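Local coordinates for protein translation initiation factor eIF-2B (Pyrococcus horikoshii, PDB 1VB5) that probably catalyses the exchange of GDP for GTP on initiation factor 2, as a regulatory subunit of archaeal initiation factor 2B, at residues B[97-102]-B[119-124]; B[105-110]-B[127-132]; B[23-28]-B[90-95]. All blocks are in the same frame, centred on the assembly; numbering follows the deposited sequence.

Interaction 1 of 3, residues B[97-102]-B[119-124]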
loop_
_atom_site.group_PDB
_atom_site.type_symbol
_atom_site.label_atom_id
_atom_site.label_comp_id
_atom_site.label_asym_id
_atom_site.label_seq_id
_atom_site.Cartn_x
_atom_site.Cartn_y
_atom_site.Cartn_z
ATOM N N ARG B 97 -8.555 -21.917 -18.508
ATOM C CA ARG B 97 -9.665 -21.626 -19.414
ATOM C C ARG B 97 -11.027 -21.817 -18.748
ATOM O O ARG B 97 -11.916 -20.966 -18.865
ATOM C CB ARG B 97 -9.577 -22.514 -20.659
ATOM C CG ARG B 97 -8.619 -21.999 -21.725
ATOM C CD ARG B 97 -9.191 -20.744 -22.381
ATOM N NE ARG B 97 -8.313 -20.168 -23.401
ATOM C CZ ARG B 97 -8.666 -19.169 -24.210
ATOM N NH1 ARG B 97 -9.881 -18.633 -24.123
ATOM N NH2 ARG B 97 -7.805 -18.700 -25.105
ATOM N N GLU B 98 -11.190 -22.931 -18.045
ATOM C CA GLU B 98 -12.454 -23.216 -17.378
ATOM C C GLU B 98 -12.713 -22.250 -16.220
ATOM O O GLU B 98 -13.843 -21.811 -16.007
ATOM C CB GLU B 98 -12.467 -24.663 -16.870
ATOM C CG GLU B 98 -13.814 -25.116 -16.329
ATOM C CD GLU B 98 -14.967 -24.747 -17.251
ATOM O OE1 GLU B 98 -14.800 -24.863 -18.486
ATOM O OE2 GLU B 98 -16.039 -24.346 -16.743
ATOM N N LEU B 99 -11.664 -21.911 -15.480
ATOM C CA LEU B 99 -11.816 -20.991 -14.355
ATOM C C LEU B 99 -12.225 -19.623 -14.907
ATOM O O LEU B 99 -13.120 -18.962 -14.366
ATOM C CB LEU B 99 -10.499 -20.893 -13.571
ATOM C CG LEU B 99 -10.496 -20.226 -12.182
ATOM C CD1 LEU B 99 -9.161 -20.477 -11.507
ATOM C CD2 LEU B 99 -10.759 -18.732 -12.302
ATOM N N ALA B 100 -11.582 -19.217 -16.001
ATOM C CA ALA B 100 -11.877 -17.931 -16.627
ATOM C C ALA B 100 -13.352 -17.823 -16.996
ATOM O O ALA B 100 -13.990 -16.791 -16.752
ATOM C CB ALA B 100 -11.008 -17.740 -17.875
ATOM N N SER B 101 -13.893 -18.890 -17.581
ATOM C CA SER B 101 -15.293 -18.906 -17.987
ATOM C C SER B 101 -16.228 -18.731 -16.796
ATOM O O SER B 101 -17.246 -18.042 -16.887
ATOM C CB SER B 101 -15.622 -20.217 -18.704
ATOM O OG SER B 101 -16.990 -20.249 -19.063
ATOM N N ILE B 102 -15.878 -19.361 -15.682
ATOM C CA ILE B 102 -16.681 -19.274 -14.469
ATOM C C ILE B 102 -16.534 -17.889 -13.828
ATOM O O ILE B 102 -17.513 -17.310 -13.357
ATOM C CB ILE B 102 -16.260 -20.365 -13.468
ATOM C CG1 ILE B 102 -16.577 -21.742 -14.065
ATOM C CG2 ILE B 102 -16.970 -20.155 -12.123
ATOM C CD1 ILE B 102 -16.094 -22.908 -13.240
ATOM N N SER B 119 -1.872 -11.302 -12.169
ATOM C CA SER B 119 -2.281 -12.699 -12.178
ATOM C C SER B 119 -2.827 -13.015 -13.564
ATOM O O SER B 119 -3.839 -12.442 -13.969
ATOM C CB SER B 119 -3.373 -12.935 -11.137
ATOM O OG SER B 119 -4.052 -14.153 -11.386
ATOM N N SER B 120 -2.165 -13.913 -14.291
ATOM C CA SER B 120 -2.623 -14.267 -15.629
ATOM C C SER B 120 -4.039 -14.831 -15.582
ATOM O O SER B 120 -4.805 -14.685 -16.529
ATOM C CB SER B 120 -1.663 -15.275 -16.284
ATOM O OG SER B 120 -1.321 -16.316 -15.387
ATOM N N THR B 121 -4.394 -15.448 -14.461
ATOM C CA THR B 121 -5.725 -16.022 -14.298
ATOM C C THR B 121 -6.771 -14.919 -14.185
ATOM O O THR B 121 -7.814 -14.970 -14.842
ATOM C CB THR B 121 -5.773 -16.928 -13.047
ATOM O OG1 THR B 121 -4.883 -18.037 -13.235
ATOM C CG2 THR B 121 -7.181 -17.449 -12.803
ATOM N N VAL B 122 -6.500 -13.915 -13.354
ATOM C CA VAL B 122 -7.444 -12.814 -13.202
ATOM C C VAL B 122 -7.562 -12.090 -14.540
ATOM O O VAL B 122 -8.645 -11.655 -14.926
ATOM C CB VAL B 122 -6.983 -11.819 -12.111
ATOM C CG1 VAL B 122 -7.894 -10.587 -12.102
ATOM C CG2 VAL B 122 -7.012 -12.500 -10.750
ATOM N N LEU B 123 -6.442 -11.967 -15.243
ATOM C CA LEU B 123 -6.425 -11.310 -16.548
ATOM C C LEU B 123 -7.324 -12.046 -17.556
ATOM O O LEU B 123 -8.071 -11.419 -18.304
ATOM C CB LEU B 123 -4.985 -11.236 -17.082
ATOM C CG LEU B 123 -4.823 -10.721 -18.519
ATOM C CD1 LEU B 123 -5.466 -9.343 -18.655
ATOM C CD2 LEU B 123 -3.347 -10.670 -18.890
ATOM N N GLU B 124 -7.265 -13.377 -17.574
ATOM C CA GLU B 124 -8.106 -14.127 -18.503
ATOM C C GLU B 124 -9.573 -14.061 -18.109
ATOM O O GLU B 124 -10.457 -14.148 -18.967
ATOM C CB GLU B 124 -7.644 -15.581 -18.613
ATOM C CG GLU B 124 -6.368 -15.736 -19.432
ATOM C CD GLU B 124 -6.417 -14.961 -20.747
ATOM O OE1 GLU B 124 -7.391 -15.140 -21.512
ATOM O OE2 GLU B 124 -5.478 -14.176 -21.019
#

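Interaction 2 of 3, residues B[105-110]-B[127-132]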
loop_
_atom_site.group_PDB
_atom_site.type_symbol
_atom_site.label_atom_id
_atom_site.label_comp_id
_atom_site.label_asym_id
_atom_site.label_seq_id
_atom_site.Cartn_x
_atom_site.Cartn_y
_atom_site.Cartn_z
ATOM N N GLN B 105 -18.421 -15.202 -15.744
ATOM C CA GLN B 105 -19.851 -15.357 -15.496
ATOM C C GLN B 105 -20.242 -14.551 -14.254
ATOM O O GLN B 105 -21.324 -13.965 -14.182
ATOM C CB GLN B 105 -20.149 -16.840 -15.278
ATOM C CG GLN B 105 -21.536 -17.289 -15.669
ATOM C CD GLN B 105 -21.747 -18.767 -15.391
ATOM O OE1 GLN B 105 -20.922 -19.610 -15.764
ATOM N NE2 GLN B 105 -22.857 -19.091 -14.735
ATOM N N LEU B 106 -19.341 -14.535 -13.280
ATOM C CA LEU B 106 -19.539 -13.816 -12.028
ATOM C C LEU B 106 -19.669 -12.309 -12.257
ATOM O O LEU B 106 -20.505 -11.644 -11.644
ATOM C CB LEU B 106 -18.354 -14.097 -11.104
ATOM C CG LEU B 106 -18.268 -13.480 -9.711
ATOM C CD1 LEU B 106 -19.447 -13.939 -8.859
ATOM C CD2 LEU B 106 -16.949 -13.917 -9.069
ATOM N N ILE B 107 -18.830 -11.777 -13.140
ATOM C CA ILE B 107 -18.827 -10.353 -13.454
ATOM C C ILE B 107 -20.180 -9.891 -14.009
ATOM O O ILE B 107 -20.869 -10.645 -14.697
ATOM C CB ILE B 107 -17.689 -10.033 -14.465
ATOM C CG1 ILE B 107 -16.335 -10.330 -13.813
ATOM C CG2 ILE B 107 -17.755 -8.578 -14.900
ATOM C CD1 ILE B 107 -15.141 -10.192 -14.734
ATOM N N ASP B 108 -20.559 -8.655 -13.692
ATOM C CA ASP B 108 -21.824 -8.093 -14.158
ATOM C C ASP B 108 -21.627 -6.753 -14.859
ATOM O O ASP B 108 -20.612 -6.079 -14.662
ATOM C CB ASP B 108 -22.782 -7.884 -12.984
ATOM C CG ASP B 108 -23.224 -9.183 -12.347
ATOM O OD1 ASP B 108 -23.866 -9.116 -11.277
ATOM O OD2 ASP B 108 -22.938 -10.265 -12.912
ATOM N N ASP B 109 -22.612 -6.371 -15.670
ATOM C CA ASP B 109 -22.581 -5.103 -16.389
ATOM C C ASP B 109 -22.547 -3.955 -15.410
ATOM O O ASP B 109 -23.259 -3.969 -14.406
ATOM C CB ASP B 109 -23.819 -4.952 -17.276
ATOM C CG ASP B 109 -23.623 -5.546 -18.649
ATOM O OD1 ASP B 109 -22.706 -5.086 -19.361
ATOM O OD2 ASP B 109 -24.383 -6.470 -19.015
ATOM N N GLY B 110 -21.596 -3.245 -15.698
ATOM C CA GLY B 110 -21.581 -2.065 -14.852
ATOM C C GLY B 110 -20.609 -2.177 -13.683
ATOM O O GLY B 110 -20.445 -1.237 -12.904
ATOM N N ARG B 127 -10.642 -10.692 -19.521
ATOM C CA ARG B 127 -10.722 -10.733 -20.975
ATOM C C ARG B 127 -11.928 -11.527 -21.470
ATOM O O ARG B 127 -12.584 -11.130 -22.436
ATOM C CB ARG B 127 -9.439 -11.330 -21.554
ATOM C CG ARG B 127 -8.271 -10.359 -21.581
ATOM C CD ARG B 127 -6.997 -11.025 -22.066
ATOM N NE ARG B 127 -5.993 -10.024 -22.403
ATOM C CZ ARG B 127 -4.695 -10.273 -22.532
ATOM N NH1 ARG B 127 -4.229 -11.501 -22.348
ATOM N NH2 ARG B 127 -3.861 -9.286 -22.838
ATOM N N THR B 128 -12.213 -12.647 -20.811
ATOM C CA THR B 128 -13.346 -13.475 -21.199
ATOM C C THR B 128 -14.651 -12.717 -20.969
ATOM O O THR B 128 -15.590 -12.825 -21.759
ATOM C CB THR B 128 -13.384 -14.801 -20.399
ATOM O OG1 THR B 128 -12.213 -15.574 -20.695
ATOM C CG2 THR B 128 -14.630 -15.615 -20.763
ATOM N N ALA B 129 -14.708 -11.943 -19.888
ATOM C CA ALA B 129 -15.912 -11.174 -19.582
ATOM C C ALA B 129 -16.136 -10.112 -20.652
ATOM O O ALA B 129 -17.268 -9.878 -21.082
ATOM C CB ALA B 129 -15.791 -10.517 -18.199
ATOM N N LYS B 130 -15.055 -9.464 -21.077
ATOM C CA LYS B 130 -15.150 -8.435 -22.108
ATOM C C LYS B 130 -15.558 -9.061 -23.439
ATOM O O LYS B 130 -16.339 -8.487 -24.192
ATOM C CB LYS B 130 -13.808 -7.722 -22.286
ATOM C CG LYS B 130 -13.835 -6.673 -23.391
ATOM C CD LYS B 130 -12.494 -6.583 -24.108
ATOM C CE LYS B 130 -12.091 -7.934 -24.711
ATOM N NZ LYS B 130 -10.862 -7.852 -25.552
ATOM N N GLU B 131 -15.020 -10.240 -23.724
ATOM C CA GLU B 131 -15.334 -10.935 -24.964
ATOM C C GLU B 131 -16.805 -11.333 -25.014
ATOM O O GLU B 131 -17.348 -11.572 -26.092
ATOM C CB GLU B 131 -14.445 -12.174 -25.121
ATOM C CG GLU B 131 -12.954 -11.850 -25.239
ATOM C CD GLU B 131 -12.071 -13.094 -25.287
ATOM O OE1 GLU B 131 -12.240 -13.916 -26.215
ATOM O OE2 GLU B 131 -11.204 -13.248 -24.398
ATOM N N ARG B 132 -17.452 -11.393 -23.852
ATOM C CA ARG B 132 -18.861 -11.755 -23.792
ATOM C C ARG B 132 -19.737 -10.517 -23.708
ATOM O O ARG B 132 -20.902 -10.588 -23.320
ATOM C CB ARG B 132 -19.134 -12.680 -22.606
ATOM C CG ARG B 132 -18.481 -14.044 -22.757
ATOM C CD ARG B 132 -18.729 -14.918 -21.548
ATOM N NE ARG B 132 -18.028 -16.191 -21.660
ATOM C CZ ARG B 132 -17.964 -17.097 -20.687
ATOM N NH1 ARG B 132 -18.562 -16.872 -19.520
ATOM N NH2 ARG B 132 -17.299 -18.227 -20.883
#

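Interaction 3 of 3, residues B[23-28]-B[90-95]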
loop_
_atom_site.group_PDB
_atom_site.type_symbol
_atom_site.label_atom_id
_atom_site.label_comp_id
_atom_site.label_asym_id
_atom_site.label_seq_id
_atom_site.Cartn_x
_atom_site.Cartn_y
_atom_site.Cartn_z
ATOM N N TRP B 23 3.206 -18.790 -14.895
ATOM C CA TRP B 23 4.427 -18.809 -15.695
ATOM C C TRP B 23 5.508 -19.694 -15.075
ATOM O O TRP B 23 6.123 -20.509 -15.770
ATOM C CB TRP B 23 4.979 -17.394 -15.868
ATOM C CG TRP B 23 6.181 -17.328 -16.774
ATOM C CD1 TRP B 23 6.177 -17.271 -18.138
ATOM C CD2 TRP B 23 7.559 -17.341 -16.376
ATOM N NE1 TRP B 23 7.467 -17.246 -18.615
ATOM C CE2 TRP B 23 8.334 -17.288 -17.557
ATOM C CE3 TRP B 23 8.216 -17.392 -15.137
ATOM C CZ2 TRP B 23 9.734 -17.284 -17.536
ATOM C CZ3 TRP B 23 9.610 -17.388 -15.118
ATOM C CH2 TRP B 23 10.352 -17.334 -16.312
ATOM N N LEU B 24 5.749 -19.524 -13.777
ATOM C CA LEU B 24 6.760 -20.318 -13.085
ATOM C C LEU B 24 6.451 -21.798 -13.197
ATOM O O LEU B 24 7.351 -22.617 -13.388
ATOM C CB LEU B 24 6.837 -19.941 -11.602
ATOM C CG LEU B 24 7.585 -18.665 -11.224
ATOM C CD1 LEU B 24 7.626 -18.559 -9.709
ATOM C CD2 LEU B 24 9.000 -18.693 -11.786
ATOM N N ALA B 25 5.172 -22.137 -13.064
ATOM C CA ALA B 25 4.738 -23.521 -13.157
ATOM C C ALA B 25 5.158 -24.097 -14.508
ATOM O O ALA B 25 5.642 -25.225 -14.585
ATOM C CB ALA B 25 3.225 -23.609 -12.989
ATOM N N LYS B 26 4.979 -23.311 -15.566
ATOM C CA LYS B 26 5.349 -23.748 -16.907
ATOM C C LYS B 26 6.848 -23.998 -17.008
ATOM O O LYS B 26 7.276 -25.012 -17.557
ATOM C CB LYS B 26 4.931 -22.709 -17.947
ATOM C CG LYS B 26 3.432 -22.554 -18.081
ATOM C CD LYS B 26 3.068 -21.604 -19.207
ATOM C CE LYS B 26 1.561 -21.410 -19.281
ATOM N NZ LYS B 26 1.176 -20.477 -20.375
ATOM N N LYS B 27 7.644 -23.076 -16.478
ATOM C CA LYS B 27 9.096 -23.218 -16.511
ATOM C C LYS B 27 9.512 -24.443 -15.702
ATOM O O LYS B 27 10.461 -25.141 -16.061
ATOM C CB LYS B 27 9.769 -21.967 -15.939
ATOM C CG LYS B 27 9.414 -20.673 -16.664
ATOM C CD LYS B 27 9.893 -20.674 -18.108
ATOM C CE LYS B 27 11.413 -20.701 -18.197
ATOM N NZ LYS B 27 11.887 -20.591 -19.608
ATOM N N GLY B 28 8.801 -24.693 -14.607
ATOM C CA GLY B 28 9.106 -25.844 -13.775
ATOM C C GLY B 28 8.900 -27.123 -14.566
ATOM O O GLY B 28 9.707 -28.052 -14.492
ATOM N N ARG B 90 -0.914 -29.446 -19.830
ATOM C CA ARG B 90 -2.225 -29.511 -20.459
ATOM C C ARG B 90 -3.315 -29.212 -19.433
ATOM O O ARG B 90 -4.297 -28.536 -19.739
ATOM C CB ARG B 90 -2.465 -30.895 -21.066
ATOM C CG ARG B 90 -3.718 -30.986 -21.921
ATOM C CD ARG B 90 -4.031 -32.437 -22.276
ATOM N NE ARG B 90 -4.327 -33.226 -21.083
ATOM C CZ ARG B 90 -5.360 -33.002 -20.276
ATOM N NH1 ARG B 90 -6.210 -32.012 -20.533
ATOM N NH2 ARG B 90 -5.538 -33.758 -19.200
ATOM N N ARG B 91 -3.142 -29.721 -18.215
ATOM C CA ARG B 91 -4.126 -29.484 -17.163
ATOM C C ARG B 91 -4.158 -28.018 -16.732
ATOM O O ARG B 91 -5.232 -27.472 -16.493
ATOM C CB ARG B 91 -3.854 -30.378 -15.951
ATOM C CG ARG B 91 -4.114 -31.859 -16.198
ATOM C CD ARG B 91 -4.063 -32.651 -14.900
ATOM N NE ARG B 91 -4.254 -34.084 -15.118
ATOM C CZ ARG B 91 -4.421 -34.974 -14.142
ATOM N NH1 ARG B 91 -4.426 -34.580 -12.875
ATOM N NH2 ARG B 91 -4.582 -36.259 -14.431
ATOM N N MET B 92 -2.993 -27.379 -16.638
ATOM C CA MET B 92 -2.946 -25.969 -16.247
ATOM C C MET B 92 -3.742 -25.133 -17.235
ATOM O O MET B 92 -4.594 -24.336 -16.842
ATOM C CB MET B 92 -1.509 -25.437 -16.214
ATOM C CG MET B 92 -0.600 -26.075 -15.191
ATOM S SD MET B 92 0.943 -25.139 -14.967
ATOM C CE MET B 92 1.386 -24.745 -16.624
ATOM N N GLU B 93 -3.458 -25.321 -18.521
ATOM C CA GLU B 93 -4.136 -24.580 -19.579
ATOM C C GLU B 93 -5.648 -24.797 -19.535
ATOM O O GLU B 93 -6.425 -23.850 -19.647
ATOM C CB GLU B 93 -3.583 -24.998 -20.948
ATOM C CG GLU B 93 -4.007 -24.095 -22.106
ATOM C CD GLU B 93 -5.383 -24.435 -22.675
ATOM O OE1 GLU B 93 -5.933 -23.606 -23.440
ATOM O OE2 GLU B 93 -5.910 -25.532 -22.373
ATOM N N GLU B 94 -6.061 -26.048 -19.364
ATOM C CA GLU B 94 -7.478 -26.375 -19.309
ATOM C C GLU B 94 -8.105 -25.749 -18.068
ATOM O O GLU B 94 -9.217 -25.214 -18.117
ATOM C CB GLU B 94 -7.664 -27.893 -19.276
ATOM C CG GLU B 94 -9.111 -28.345 -19.314
ATOM C CD GLU B 94 -9.249 -29.861 -19.305
ATOM O OE1 GLU B 94 -8.652 -30.522 -20.186
ATOM O OE2 GLU B 94 -9.956 -30.390 -18.420
ATOM N N ALA B 95 -7.382 -25.818 -16.957
ATOM C CA ALA B 95 -7.864 -25.260 -15.698
ATOM C C ALA B 95 -8.084 -23.756 -15.828
ATOM O O ALA B 95 -9.150 -23.250 -15.474
ATOM C CB ALA B 95 -6.867 -25.554 -14.575
#

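Interaction 1 of 3, residues B[97-102]-B[119-124]
Leu99 and Thr121 meet because the first torsion of each sends a carbon branch into the gap between two helices: CG of Leu99 lies anti to its backbone N (chi1 -167°), and in Thr121 the methyl CG2 takes the equivalent place while OG1 stays beside the N. The two side chains then cross at about a right angle, and Thr121 CG2 sits in the fork of the leucine, 3.8 Å from both Leu99 CD1 and Leu99 CD2. The threonine hydroxyl, left on the other branch, is hydrogen-bonded to Glu219. Here the long helix 78-106 runs into the Rossmann-like domain and packs against helix 120-131, which follows strand 111-115 of the main, largely parallel sheet. Ser119 is the N-cap of that second helix; its OG accepts from Val122 N at 3.1 Å in a nearly straight bond (167°). About one turn beyond Thr121, the backbones draw close, with CA atoms of Ala100 and Glu124 5.7 Å apart. The approach is consistent with the small side chain of Ala100: its CB rests 3.8 Å from Glu124 O and 4.1 Å from Glu124 CB. The glutamate chain bends at chi2, and its OE2 forms a salt bridge with Arg127.

Interaction 2 of 3, residues B[105-110]-B[127-132]
Ile107 reaches across to Ala129 where the end of helix 78-106 passes the last turn of helix 120-131, in a Rossmann-like fold. Ile107 is the first residue to leave helical backbone angles, and the chain from there leads into strand 111-115 of the main, largely parallel sheet; helix 120-131 is in turn followed by the neighbouring strand 136-141. The contact thus joins the entrance of one strand to the helix of the beta-alpha-beta crossover that it begins.

The apolar part is one close pair. Ile107 CD1 lies 3.5 Å from Ala129 CB, and both residues turn their CB toward the other segment. CG1 of the isoleucine stands anti to its carbonyl carbon (chi1 -64°), and the nearly straight continuation to CD1 (chi2 174°) carries the terminal methyl to the alanine. With Phe136 of strand 136-141 touching both residues, this side of the contact is buried.

The polar part is looser and lies at the surface. The Arg132 chain, extended from CG to NE, runs from the end of helix 120-131 across toward helix 78-106, bringing NH1 to 4.1 Å from Gln105 N, a distance of simple proximity. Its firmer tie is to helix 78-106 one turn earlier, where NH2 is hydrogen-bonded to Ser101 OG. Ala104 lies against the same arginine. In the turn after helix 78-106, the backbone oxygen of Ile107 accepts from Lys134 NZ.

Thr128, on the last turns of helix 120-131, supplies a neighbour for the guanidinium. Its methyl CG2 lies over one face of the Arg132 group, 3.4 Å above its plane and displaced toward the rim.

Interaction 3 of 3, residues B[23-28]-B[90-95]
Met92 spans the gap between two helices of the N-terminal helical region, touching Ala25 and Lys26 on helix 21-38 from its own place on helix 78-106. From CB, which points toward the other helix, the chain leaves with CG anti to the carbonyl carbon (chi1 -64°), and the near-straight second torsion carries it outward. CB and CG thus act as the spacer that bridges backbones whose closest CA atoms, those of Lys26 and Met92, are 8.6 Å apart. SD is the first atom to arrive: it lies 3.4 Å from Ala25 CB, the methyl that the facing helix turns toward it. At SD the chain bends (chi3 -43°), and the terminal methyl swings to the neighbouring residue. Met92 CE comes to rest 3.3 Å from Lys26 CG, tighter than usual for two carbons, and 4.0 Å from Lys26 N. The lysine runs extended beyond CG and crosses the methionine obliquely, giving the contact its aliphatic root while its amino end continues past. Tyr221, from a loop, also touches Met92, and Ser64 of helix 63-71 touches Ala25, so a loop and helix 63-71 also border this contact. Between these two segments the union is made by van der Waals contact, with a thioether and a methyl group meeting hydrocarbon; its hold therefore rests on closeness of fit and burial, and little on direction.

Overall arrangement
Helix 78-106 is the common element: one long rod that serves two parts of the fold in succession. Interaction 3 ties it to the N-terminal helical bundle, whereas interactions 1 and 2 join its last turns, and the residue just after it, to helix 120-131 and its end in the Rossmann-like domain. Interactions 1 and 2 have centres 11 Å apart and adjoin along one interface, linked by the probable hydrogen bond from Arg132 NH2 to Ser101 OG (2.7 Å). The centre of interaction 3 lies 13 Å from that of interaction 1, and their segments are neighbours in sequence; from interaction 2 it is about 24 Å away, centre to centre, without touching.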